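Local coordinates for protein RNA-dependent RNA polymerase (Dera Ghazi Khan orthonairovirus, PDB 6DX2) that carries an N-terminal viral OTU cysteine protease domain, the part described here, that probably acts as a deubiquitinase within a large protein that probably copies viral RNA, at residues 39-44 and 56-61; 66-71 and 108-113; 71-74 and 78-81; 97-102 and 148-153. One frame throughout, in Å; residues are numbered along the deposited sequence.

In the fold
The four contacts lie in the OTU-like protease domain, where a group of helices packs beside a mixed beta sheet. Interaction 1 comes first along the chain and joins helices 42-52 and 58-71. Interaction 2 continues along helix 58-71 to meet helix 102-112, and I61 touches L108 between the two contacts. Interaction 3 starts from A71, which it shares with interaction 2, and closes the short link into helix 77-82. Interaction 4 ties the loop before helix 102-112 to strand 150-156. Its centre is about 10 Å from that of interaction 1, and the two touch at several places. Together, interactions 1 and 4 probably outline the active-site region, while interactions 2 and 3 join helices 58-71, 77-82 and 102-112.

Interaction 1: 39-44 and 56-61; sequences DGNCFF and SEWRSI
E57 O accepts two bonds, from S60 OG at 2.8 Å and from I61 N at 3.1 Å, and so fixes the first turn of the helix that presses W58 against N41. The partner segment carries the DGNC sequence of OTU cysteine proteases, in which the cysteine, here C42, is probably the nucleophile. D39 to C42 form a type I turn, and D39 OD1 takes N41 N at 2.8 Å, a capping bond.

N41 CB lies over one face of the W58 indole, a CH-pi contact 4.2 Å from the centroid of the six-membered ring. The amide follows nearly parallel, at 24° to the ring, with N41 CG 3.5 Å from W58 CZ3. The amide is gripped from outside: OD1 accepts from Y97 N, and ND2 bonds Y45 OH. W58 CG sits between the backbone N and carbonyl carbon, chi1 73°, and this turns the indole toward N41.

F44 meets the edge of the same indole, its CB 3.9 Å from W58 CE3. The F44 ring has I61 CG2 at its edge, 4.4 Å from F44 CD1. On the face of the indole opposite N41, R59 CG stands over the ring centre, 3.3 Å above the plane.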
loop_
_atom_site.group_PDB
_atom_site.type_symbol
_atom_site.label_atom_id
_atom_site.label_comp_id
_atom_site.label_asym_id
_atom_site.label_seq_id
_atom_site.Cartn_x
_atom_site.Cartn_y
_atom_site.Cartn_z
ATOM N N ASP A 39 9.033 0.420 -13.137
ATOM C CA ASP A 39 9.808 -0.771 -12.855
ATOM C C ASP A 39 9.309 -1.422 -11.560
ATOM O O ASP A 39 8.361 -0.958 -10.916
ATOM C CB ASP A 39 11.296 -0.471 -12.733
ATOM C CG ASP A 39 11.620 0.542 -11.619
ATOM O OD1 ASP A 39 11.140 0.375 -10.479
ATOM O OD2 ASP A 39 12.407 1.501 -11.867
ATOM N N GLY A 40 10.019 -2.471 -11.158
ATOM C CA GLY A 40 9.606 -3.299 -10.019
ATOM C C GLY A 40 9.690 -2.615 -8.666
ATOM O O GLY A 40 9.122 -3.131 -7.692
ATOM N N ASN A 41 10.302 -1.450 -8.590
ATOM C CA ASN A 41 10.323 -0.649 -7.374
ATOM C C ASN A 41 9.094 0.249 -7.189
ATOM O O ASN A 41 9.100 1.062 -6.268
ATOM C CB ASN A 41 11.579 0.232 -7.387
ATOM C CG ASN A 41 12.839 -0.594 -7.580
ATOM O OD1 ASN A 41 12.951 -1.692 -7.069
ATOM N ND2 ASN A 41 13.823 -0.051 -8.336
ATOM N N CYS A 42 8.106 0.193 -8.103
ATOM C CA CYS A 42 7.030 1.183 -8.152
ATOM C C CYS A 42 6.212 1.269 -6.849
ATOM O O CYS A 42 5.748 2.367 -6.538
ATOM C CB CYS A 42 6.093 0.917 -9.330
ATOM S SG CYS A 42 5.303 -0.711 -9.299
ATOM N N PHE A 43 6.050 0.174 -6.076
ATOM C CA PHE A 43 5.336 0.270 -4.813
ATOM C C PHE A 43 6.076 1.237 -3.909
ATOM O O PHE A 43 5.468 2.143 -3.328
ATOM C CB PHE A 43 5.227 -1.124 -4.172
ATOM C CG PHE A 43 4.634 -1.101 -2.796
ATOM C CD1 PHE A 43 3.276 -1.336 -2.624
ATOM C CD2 PHE A 43 5.416 -0.778 -1.699
ATOM C CE1 PHE A 43 2.706 -1.290 -1.346
ATOM C CE2 PHE A 43 4.845 -0.706 -0.398
ATOM C CZ PHE A 43 3.475 -0.979 -0.250
ATOM N N PHE A 44 7.412 1.138 -3.911
ATOM C CA PHE A 44 8.247 1.947 -3.043
ATOM C C PHE A 44 8.396 3.350 -3.576
ATOM O O PHE A 44 8.453 4.279 -2.790
ATOM C CB PHE A 44 9.607 1.236 -2.840
ATOM C CG PHE A 44 9.427 -0.221 -2.333
ATOM C CD1 PHE A 44 9.069 -0.479 -0.992
ATOM C CD2 PHE A 44 9.446 -1.282 -3.259
ATOM C CE1 PHE A 44 8.865 -1.807 -0.570
ATOM C CE2 PHE A 44 9.215 -2.574 -2.872
ATOM C CZ PHE A 44 8.905 -2.848 -1.535
ATOM N N SER A 56 13.075 9.853 -4.005
ATOM C CA SER A 56 14.438 9.524 -3.607
ATOM C C SER A 56 14.519 8.729 -2.315
ATOM O O SER A 56 15.604 8.202 -2.022
ATOM C CB SER A 56 15.265 10.795 -3.466
ATOM O OG SER A 56 14.815 11.568 -2.373
ATOM N N GLU A 57 13.429 8.651 -1.540
ATOM C CA GLU A 57 13.383 7.962 -0.260
ATOM C C GLU A 57 12.921 6.507 -0.370
ATOM O O GLU A 57 12.730 5.840 0.652
ATOM C CB GLU A 57 12.485 8.732 0.699
ATOM C CG GLU A 57 13.089 10.050 1.119
ATOM C CD GLU A 57 12.791 11.201 0.160
ATOM O OE1 GLU A 57 12.091 10.994 -0.855
ATOM O OE2 GLU A 57 13.276 12.327 0.413
ATOM N N TRP A 58 12.818 5.985 -1.593
ATOM C CA TRP A 58 12.192 4.680 -1.775
ATOM C C TRP A 58 13.000 3.560 -1.133
ATOM O O TRP A 58 12.427 2.622 -0.568
ATOM C CB TRP A 58 11.983 4.429 -3.277
ATOM C CG TRP A 58 13.215 4.121 -4.059
ATOM C CD1 TRP A 58 14.031 5.022 -4.686
ATOM C CD2 TRP A 58 13.738 2.828 -4.362
ATOM N NE1 TRP A 58 15.047 4.374 -5.321
ATOM C CE2 TRP A 58 14.881 3.023 -5.154
ATOM C CE3 TRP A 58 13.340 1.523 -4.043
ATOM C CZ2 TRP A 58 15.680 1.955 -5.624
ATOM C CZ3 TRP A 58 14.125 0.465 -4.499
ATOM C CH2 TRP A 58 15.286 0.698 -5.299
ATOM N N ARG A 59 14.339 3.648 -1.176
ATOM C CA ARG A 59 15.136 2.618 -0.511
ATOM C C ARG A 59 15.043 2.714 1.009
ATOM O O ARG A 59 15.060 1.690 1.699
ATOM C CB ARG A 59 16.612 2.705 -0.929
ATOM C CG ARG A 59 16.880 2.711 -2.454
ATOM C CD ARG A 59 18.384 2.484 -2.803
ATOM N NE ARG A 59 18.615 1.042 -2.824
ATOM C CZ ARG A 59 18.779 0.311 -3.927
ATOM N NH1 ARG A 59 18.803 0.884 -5.133
ATOM N NH2 ARG A 59 18.953 -0.998 -3.819
ATOM N N SER A 60 14.971 3.921 1.562
ATOM C CA SER A 60 14.900 4.004 3.017
ATOM C C SER A 60 13.563 3.499 3.538
ATOM O O SER A 60 13.485 3.022 4.677
ATOM C CB SER A 60 15.169 5.432 3.471
ATOM O OG SER A 60 14.150 6.263 2.998
ATOM N N ILE A 61 12.521 3.564 2.726
ATOM C CA ILE A 61 11.249 2.964 3.123
ATOM C C ILE A 61 11.396 1.457 3.263
ATOM O O ILE A 61 10.881 0.854 4.208
ATOM C CB ILE A 61 10.164 3.328 2.108
ATOM C CG1 ILE A 61 9.802 4.799 2.312
ATOM C CG2 ILE A 61 8.974 2.430 2.267
ATOM C CD1 ILE A 61 9.380 5.407 1.051
#

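Interaction 2: 66-71 and 108-113; sequences ASFAAA and LSKALN
F68 CB meets A111 CB at 3.7 Å, the point where helices 58-71 and 102-112 come together in this part of the OTU domain. The contact is apolar, and no hydrogen bond crosses it. The F68 ring continues along the same surface. Its CD1 atom is 3.7 Å from A111 CA, and its CZ atom is 3.5 Å from K110 CB. CD1, CE1 and CZ of the phenyl group span the two successive residues K110 and A111 of the partner helix, meeting both obliquely. F68 CG is anti to the backbone N, chi1 -169°, which carries the ring out from helix 58-71 and over the partner backbone. The small side chain of A111 lets the ring come this near to the main chain.

K110 gives its aliphatic stem to the same contact. CB does most of the touching, and CD adds a longer approach of 4.0 Å to F68 CZ. Beyond CG the chain runs extended and carries its amine away from F68.

The polar interaction lies beyond the apolar patch. K110 NZ bonds to Q75 O, in the link that follows helix 58-71, while F68 also touches Q75 and C76.

The contact lies toward the surface, with more buried packing on other sides. L108 turns to I61 and I65 of helix 58-71 and to V47 of helix 42-52, and A69 turns to Y89 and R90 of helix 86-93.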
loop_
_atom_site.group_PDB
_atom_site.type_symbol
_atom_site.label_atom_id
_atom_site.label_comp_id
_atom_site.label_asym_id
_atom_site.label_seq_id
_atom_site.Cartn_x
_atom_site.Cartn_y
_atom_site.Cartn_z
ATOM N N ALA A 66 12.171 -3.366 6.700
ATOM C CA ALA A 66 13.037 -4.431 7.134
ATOM C C ALA A 66 13.213 -4.384 8.650
ATOM O O ALA A 66 13.257 -5.423 9.297
ATOM C CB ALA A 66 14.379 -4.332 6.409
ATOM N N SER A 67 13.304 -3.176 9.228
ATOM C CA SER A 67 13.488 -3.074 10.670
ATOM C C SER A 67 12.258 -3.595 11.392
ATOM O O SER A 67 12.382 -4.304 12.413
ATOM C CB SER A 67 13.781 -1.624 11.089
ATOM O OG SER A 67 12.580 -0.880 11.303
ATOM N N PHE A 68 11.070 -3.278 10.859
ATOM C CA PHE A 68 9.858 -3.802 11.469
ATOM C C PHE A 68 9.837 -5.329 11.390
ATOM O O PHE A 68 9.469 -5.992 12.356
ATOM C CB PHE A 68 8.614 -3.194 10.824
ATOM C CG PHE A 68 7.361 -3.490 11.580
ATOM C CD1 PHE A 68 6.936 -2.658 12.610
ATOM C CD2 PHE A 68 6.644 -4.659 11.309
ATOM C CE1 PHE A 68 5.787 -2.948 13.329
ATOM C CE2 PHE A 68 5.503 -4.961 12.029
ATOM C CZ PHE A 68 5.060 -4.087 13.027
ATOM N N ALA A 69 10.174 -5.895 10.219
ATOM C CA ALA A 69 10.155 -7.349 10.040
ATOM C C ALA A 69 11.133 -8.041 10.987
ATOM O O ALA A 69 10.854 -9.135 11.486
ATOM C CB ALA A 69 10.470 -7.691 8.564
ATOM N N ALA A 70 12.283 -7.416 11.251
ATOM C CA ALA A 70 13.277 -7.989 12.150
ATOM C C ALA A 70 12.812 -7.976 13.608
ATOM O O ALA A 70 13.036 -8.953 14.357
ATOM C CB ALA A 70 14.595 -7.224 11.988
ATOM N N ALA A 71 12.168 -6.881 14.032
ATOM C CA ALA A 71 11.799 -6.735 15.430
ATOM C C ALA A 71 10.428 -7.306 15.748
ATOM O O ALA A 71 10.169 -7.653 16.905
ATOM C CB ALA A 71 11.814 -5.263 15.834
ATOM N N LEU A 108 4.292 -1.692 6.387
ATOM C CA LEU A 108 4.540 -0.250 6.452
ATOM C C LEU A 108 3.480 0.475 7.267
ATOM O O LEU A 108 3.775 1.462 7.936
ATOM C CB LEU A 108 4.578 0.349 5.023
ATOM C CG LEU A 108 5.374 1.633 4.949
ATOM C CD1 LEU A 108 6.736 1.623 5.479
ATOM C CD2 LEU A 108 5.437 1.991 3.428
ATOM N N SER A 109 2.222 0.066 7.150
ATOM C CA SER A 109 1.184 0.708 7.962
ATOM C C SER A 109 1.501 0.600 9.447
ATOM O O SER A 109 1.376 1.593 10.201
ATOM C CB SER A 109 -0.158 0.076 7.654
ATOM O OG SER A 109 -0.290 -1.228 8.158
ATOM N N LYS A 110 1.947 -0.585 9.890
ATOM C CA LYS A 110 2.356 -0.707 11.278
ATOM C C LYS A 110 3.675 0.032 11.540
ATOM O O LYS A 110 3.832 0.675 12.582
ATOM C CB LYS A 110 2.489 -2.188 11.654
ATOM C CG LYS A 110 1.181 -2.983 11.490
ATOM C CD LYS A 110 1.355 -4.500 11.493
ATOM C CE LYS A 110 -0.032 -5.185 11.271
ATOM N NZ LYS A 110 -0.038 -6.620 11.725
ATOM N N ALA A 111 4.636 -0.043 10.614
ATOM C CA ALA A 111 5.957 0.479 10.948
ATOM C C ALA A 111 5.949 1.994 11.085
ATOM O O ALA A 111 6.751 2.557 11.843
ATOM C CB ALA A 111 6.969 0.026 9.895
ATOM N N LEU A 112 5.090 2.680 10.311
ATOM C CA LEU A 112 5.050 4.127 10.319
ATOM C C LEU A 112 3.794 4.680 10.964
ATOM O O LEU A 112 3.653 5.912 11.031
ATOM C CB LEU A 112 5.167 4.653 8.856
ATOM C CG LEU A 112 6.524 4.416 8.230
ATOM C CD1 LEU A 112 6.506 5.060 6.820
ATOM C CD2 LEU A 112 7.668 4.999 9.070
ATOM N N ASN A 113 2.903 3.826 11.474
ATOM C CA ASN A 113 1.660 4.319 12.091
ATOM C C ASN A 113 0.898 5.172 11.098
ATOM O O ASN A 113 0.487 6.316 11.363
ATOM C CB ASN A 113 1.939 5.088 13.383
ATOM C CG ASN A 113 2.234 4.155 14.498
ATOM O OD1 ASN A 113 3.397 3.785 14.727
ATOM N ND2 ASN A 113 1.177 3.691 15.150
#

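Interaction 3: 71-74 and 78-81; sequences ANWG and QAKL
K80 NZ donates to G74 O at 2.6 Å, the one hydrogen bond between 71-74 and 78-81. The amine comes in well to the side of the carbonyl, with a C=O...N angle of 112° and a tilt of 23° from the carbonyl plane. The K80 chain bends at chi3, -89°, and this turn brings its last carbons alongside the main chain of W73 and G74. K80 CE is 3.5 Å from W73 O on the way. Both G74 and K80 are exposed, so this polar end of the contact is at the protein surface.

A CH-pi contact is made by the stem of the same lysine. K80 CG stands over one face of the W73 indole, 4.0 Å from the centroid of the five-membered ring. It sits over the pyrrole part, toward its rim, near CE2 and NE1. The two side chains run past each other in opposite directions, and the lysine amine reaches back to the backbone.

The arrangement closes a short helix-to-helix connection of the OTU domain. Helix 58-71 ends, the chain turns through a 3-10 segment at W73 and G74, and the short, weakly bonded helix 77-82 begins.

Apolar packing uses the other end of the indole. W73 CZ3 and CH2 both lie 3.6 Å from A79 CB, at an oblique angle to the ring. W73 also touches S86 and Y89 of helix 86-93. A79 is buried and packs on V103 of helix 102-112, where Q78 N is also bonded to E106 OE1.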
loop_
_atom_site.group_PDB
_atom_site.type_symbol
_atom_site.label_atom_id
_atom_site.label_comp_id
_atom_site.label_asym_id
_atom_site.label_seq_id
_atom_site.Cartn_x
_atom_site.Cartn_y
_atom_site.Cartn_z
ATOM N N ALA A 71 12.168 -6.881 14.032
ATOM C CA ALA A 71 11.799 -6.735 15.430
ATOM C C ALA A 71 10.428 -7.306 15.748
ATOM O O ALA A 71 10.169 -7.653 16.905
ATOM C CB ALA A 71 11.814 -5.263 15.834
ATOM N N ASN A 72 9.547 -7.406 14.763
ATOM C CA ASN A 72 8.132 -7.669 14.983
ATOM C C ASN A 72 7.607 -8.672 13.968
ATOM O O ASN A 72 6.539 -8.490 13.385
ATOM C CB ASN A 72 7.314 -6.384 14.860
ATOM C CG ASN A 72 7.441 -5.553 16.066
ATOM O OD1 ASN A 72 7.507 -6.103 17.153
ATOM N ND2 ASN A 72 7.519 -4.229 15.907
ATOM N N TRP A 73 8.355 -9.750 13.758
ATOM C CA TRP A 73 8.001 -10.697 12.708
ATOM C C TRP A 73 6.607 -11.278 12.919
ATOM O O TRP A 73 5.879 -11.522 11.952
ATOM C CB TRP A 73 9.048 -11.812 12.669
ATOM C CG TRP A 73 8.842 -12.856 11.624
ATOM C CD1 TRP A 73 8.761 -14.198 11.822
ATOM C CD2 TRP A 73 8.717 -12.647 10.204
ATOM N NE1 TRP A 73 8.606 -14.846 10.609
ATOM C CE2 TRP A 73 8.572 -13.918 9.604
ATOM C CE3 TRP A 73 8.719 -11.512 9.388
ATOM C CZ2 TRP A 73 8.423 -14.078 8.223
ATOM C CZ3 TRP A 73 8.568 -11.676 8.013
ATOM C CH2 TRP A 73 8.418 -12.949 7.451
ATOM N N GLY A 74 6.230 -11.542 14.178
ATOM C CA GLY A 74 4.914 -12.098 14.456
ATOM C C GLY A 74 3.751 -11.215 14.015
ATOM O O GLY A 74 2.661 -11.736 13.763
ATOM N N GLN A 78 1.038 -11.406 6.689
ATOM C CA GLN A 78 1.049 -11.868 5.312
ATOM C C GLN A 78 2.436 -12.329 4.910
ATOM O O GLN A 78 2.575 -13.327 4.197
ATOM C CB GLN A 78 0.540 -10.774 4.370
ATOM C CG GLN A 78 -0.938 -10.395 4.547
ATOM C CD GLN A 78 -1.910 -11.564 4.354
ATOM O OE1 GLN A 78 -2.387 -12.176 5.327
ATOM N NE2 GLN A 78 -2.211 -11.877 3.100
ATOM N N ALA A 79 3.478 -11.635 5.386
ATOM C CA ALA A 79 4.838 -12.054 5.084
ATOM C C ALA A 79 5.104 -13.480 5.556
ATOM O O ALA A 79 5.765 -14.251 4.853
ATOM C CB ALA A 79 5.841 -11.104 5.727
ATOM N N LYS A 80 4.591 -13.842 6.745
ATOM C CA LYS A 80 4.732 -15.191 7.304
ATOM C C LYS A 80 4.104 -16.275 6.448
ATOM O O LYS A 80 4.491 -17.440 6.572
ATOM C CB LYS A 80 4.111 -15.214 8.696
ATOM C CG LYS A 80 4.963 -14.575 9.759
ATOM C CD LYS A 80 4.438 -14.964 11.138
ATOM C CE LYS A 80 3.380 -13.986 11.648
ATOM N NZ LYS A 80 2.901 -14.275 13.062
ATOM N N LEU A 81 3.148 -15.942 5.589
ATOM C CA LEU A 81 2.577 -16.940 4.681
ATOM C C LEU A 81 3.499 -17.250 3.521
ATOM O O LEU A 81 3.437 -18.348 2.964
ATOM C CB LEU A 81 1.241 -16.454 4.109
ATOM C CG LEU A 81 0.039 -16.506 5.042
ATOM C CD1 LEU A 81 -0.157 -17.926 5.527
ATOM C CD2 LEU A 81 0.190 -15.560 6.209
#

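Interaction 4: 97-102 and 148-153; sequences YYWGGS and QGHIEP
W99 and H150 both hold CG beside the backbone N and anti to the carbonyl carbon, with chi1 -72° and -69°, and in this way their rings are brought to one meeting point. The first belongs to the loop before helix 102-112 and the second to the start of strand 150-156. H150 CD2 lies at the edge of the W99 six-membered ring, near its plane and 4.1 Å from W99 CH2. The rings meet obliquely, with planes at 57° and centroids 6.0 Å apart.

A closer approach is made to the backbone. W99 CZ3 is 3.2 Å from G149 O, and this carbonyl meets the indole obliquely. Q148 and G149, both with positive phi, form the tight turn of the hairpin between strands 142-147 and 150-156.

Further along, the strand offers I151. Its CB points toward the loop, and CD1 reaches to 3.7 Å from G100 O. I151 is buried and also packs on F43 of helix 42-52 and on L144 and L146 of strand 142-147. G101 N and Y98 OH also bond the carboxylate of E104.

W99 also lies against G40 and C42. C42 SG is near the H150 ring, but the ring atom closest to it is a carbon, CD2, so this is proximity and no more. In OTU proteases the cysteine of the DGNC sequence works with a histidine on a strand late in the domain. The placement of C42 and H150, with W99 beside both, is consistent with the active-site cleft of this cysteine protease fold.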
loop_
_atom_site.group_PDB
_atom_site.type_symbol
_atom_site.label_atom_id
_atom_site.label_comp_id
_atom_site.label_asym_id
_atom_site.label_seq_id
_atom_site.Cartn_x
_atom_site.Cartn_y
_atom_site.Cartn_z
ATOM N N TYR A 97 14.008 -4.301 -7.589
ATOM C CA TYR A 97 12.921 -4.811 -8.408
ATOM C C TYR A 97 12.125 -5.888 -7.699
ATOM O O TYR A 97 11.423 -6.665 -8.357
ATOM C CB TYR A 97 13.444 -5.314 -9.776
ATOM C CG TYR A 97 14.442 -4.322 -10.289
ATOM C CD1 TYR A 97 14.057 -2.998 -10.535
ATOM C CD2 TYR A 97 15.759 -4.672 -10.501
ATOM C CE1 TYR A 97 14.971 -2.064 -10.982
ATOM C CE2 TYR A 97 16.680 -3.739 -10.969
ATOM C CZ TYR A 97 16.272 -2.440 -11.194
ATOM O OH TYR A 97 17.183 -1.503 -11.649
ATOM N N TYR A 98 12.194 -5.940 -6.363
ATOM C CA TYR A 98 11.248 -6.758 -5.629
ATOM C C TYR A 98 9.888 -6.077 -5.699
ATOM O O TYR A 98 9.768 -4.870 -5.419
ATOM C CB TYR A 98 11.713 -6.894 -4.177
ATOM C CG TYR A 98 10.698 -7.488 -3.265
ATOM C CD1 TYR A 98 9.758 -6.681 -2.620
ATOM C CD2 TYR A 98 10.659 -8.849 -3.054
ATOM C CE1 TYR A 98 8.793 -7.236 -1.747
ATOM C CE2 TYR A 98 9.727 -9.423 -2.194
ATOM C CZ TYR A 98 8.806 -8.614 -1.542
ATOM O OH TYR A 98 7.853 -9.138 -0.701
ATOM N N TRP A 99 8.865 -6.810 -6.116
ATOM C CA TRP A 99 7.563 -6.158 -6.322
ATOM C C TRP A 99 6.803 -6.077 -5.015
ATOM O O TRP A 99 6.417 -7.095 -4.463
ATOM C CB TRP A 99 6.744 -6.895 -7.387
ATOM C CG TRP A 99 7.310 -6.664 -8.743
ATOM C CD1 TRP A 99 8.451 -7.268 -9.277
ATOM C CD2 TRP A 99 6.824 -5.760 -9.750
ATOM N NE1 TRP A 99 8.668 -6.794 -10.544
ATOM C CE2 TRP A 99 7.702 -5.876 -10.868
ATOM C CE3 TRP A 99 5.735 -4.870 -9.838
ATOM C CZ2 TRP A 99 7.551 -5.111 -12.051
ATOM C CZ3 TRP A 99 5.591 -4.114 -11.010
ATOM C CH2 TRP A 99 6.500 -4.261 -12.120
ATOM N N GLY A 100 6.532 -4.843 -4.566
ATOM C CA GLY A 100 5.778 -4.629 -3.345
ATOM C C GLY A 100 4.284 -4.806 -3.519
ATOM O O GLY A 100 3.729 -4.638 -4.602
ATOM N N GLY A 101 3.662 -5.161 -2.418
ATOM C CA GLY A 101 2.231 -5.347 -2.451
ATOM C C GLY A 101 1.686 -5.383 -1.056
ATOM O O GLY A 101 2.211 -4.715 -0.169
ATOM N N SER A 102 0.673 -6.222 -0.866
ATOM C CA SER A 102 -0.057 -6.231 0.415
ATOM C C SER A 102 0.846 -6.599 1.580
ATOM O O SER A 102 0.619 -6.131 2.702
ATOM C CB SER A 102 -1.247 -7.180 0.287
ATOM O OG SER A 102 -0.793 -8.470 0.074
ATOM N N GLN A 148 -3.204 -3.106 -13.758
ATOM C CA GLN A 148 -2.427 -3.763 -14.809
ATOM C C GLN A 148 -0.988 -4.025 -14.365
ATOM O O GLN A 148 -0.025 -3.826 -15.110
ATOM C CB GLN A 148 -2.481 -2.943 -16.090
ATOM C CG GLN A 148 -3.848 -3.003 -16.732
ATOM C CD GLN A 148 -4.255 -4.430 -17.073
ATOM O OE1 GLN A 148 -5.373 -4.860 -16.782
ATOM N NE2 GLN A 148 -3.342 -5.171 -17.693
ATOM N N GLY A 149 -0.846 -4.478 -13.133
ATOM C CA GLY A 149 0.441 -4.865 -12.619
ATOM C C GLY A 149 1.321 -3.736 -12.140
ATOM O O GLY A 149 2.421 -4.006 -11.653
ATOM N N HIS A 150 0.883 -2.485 -12.237
ATOM C CA HIS A 150 1.698 -1.389 -11.759
ATOM C C HIS A 150 0.987 -0.669 -10.626
ATOM O O HIS A 150 -0.217 -0.811 -10.428
ATOM C CB HIS A 150 2.046 -0.434 -12.921
ATOM C CG HIS A 150 2.984 -1.052 -13.915
ATOM N ND1 HIS A 150 2.554 -1.591 -15.110
ATOM C CD2 HIS A 150 4.329 -1.238 -13.880
ATOM C CE1 HIS A 150 3.593 -2.069 -15.775
ATOM N NE2 HIS A 150 4.682 -1.867 -15.051
ATOM N N ILE A 151 1.778 -0.018 -9.793
ATOM C CA ILE A 151 1.284 0.737 -8.667
ATOM C C ILE A 151 1.600 2.185 -8.935
ATOM O O ILE A 151 2.721 2.527 -9.353
ATOM C CB ILE A 151 1.900 0.264 -7.337
ATOM C CG1 ILE A 151 1.415 -1.145 -7.048
ATOM C CG2 ILE A 151 1.598 1.266 -6.178
ATOM C CD1 ILE A 151 1.828 -1.626 -5.748
ATOM N N GLU A 152 0.596 3.035 -8.729
ATOM C CA GLU A 152 0.759 4.474 -8.812
ATOM C C GLU A 152 0.184 5.130 -7.561
ATOM O O GLU A 152 -0.784 4.636 -6.966
ATOM C CB GLU A 152 0.061 5.025 -10.060
ATOM C CG GLU A 152 0.372 4.222 -11.342
ATOM C CD GLU A 152 1.838 4.301 -11.804
ATOM O OE1 GLU A 152 2.549 5.237 -11.371
ATOM O OE2 GLU A 152 2.263 3.431 -12.627
ATOM N N PRO A 153 0.780 6.213 -7.109
ATOM C CA PRO A 153 0.172 6.976 -6.001
ATOM C C PRO A 153 -1.104 7.699 -6.440
ATOM O O PRO A 153 -1.207 8.153 -7.572
ATOM C CB PRO A 153 1.283 7.978 -5.629
ATOM C CG PRO A 153 2.220 7.999 -6.768
ATOM C CD PRO A 153 1.967 6.871 -7.683
#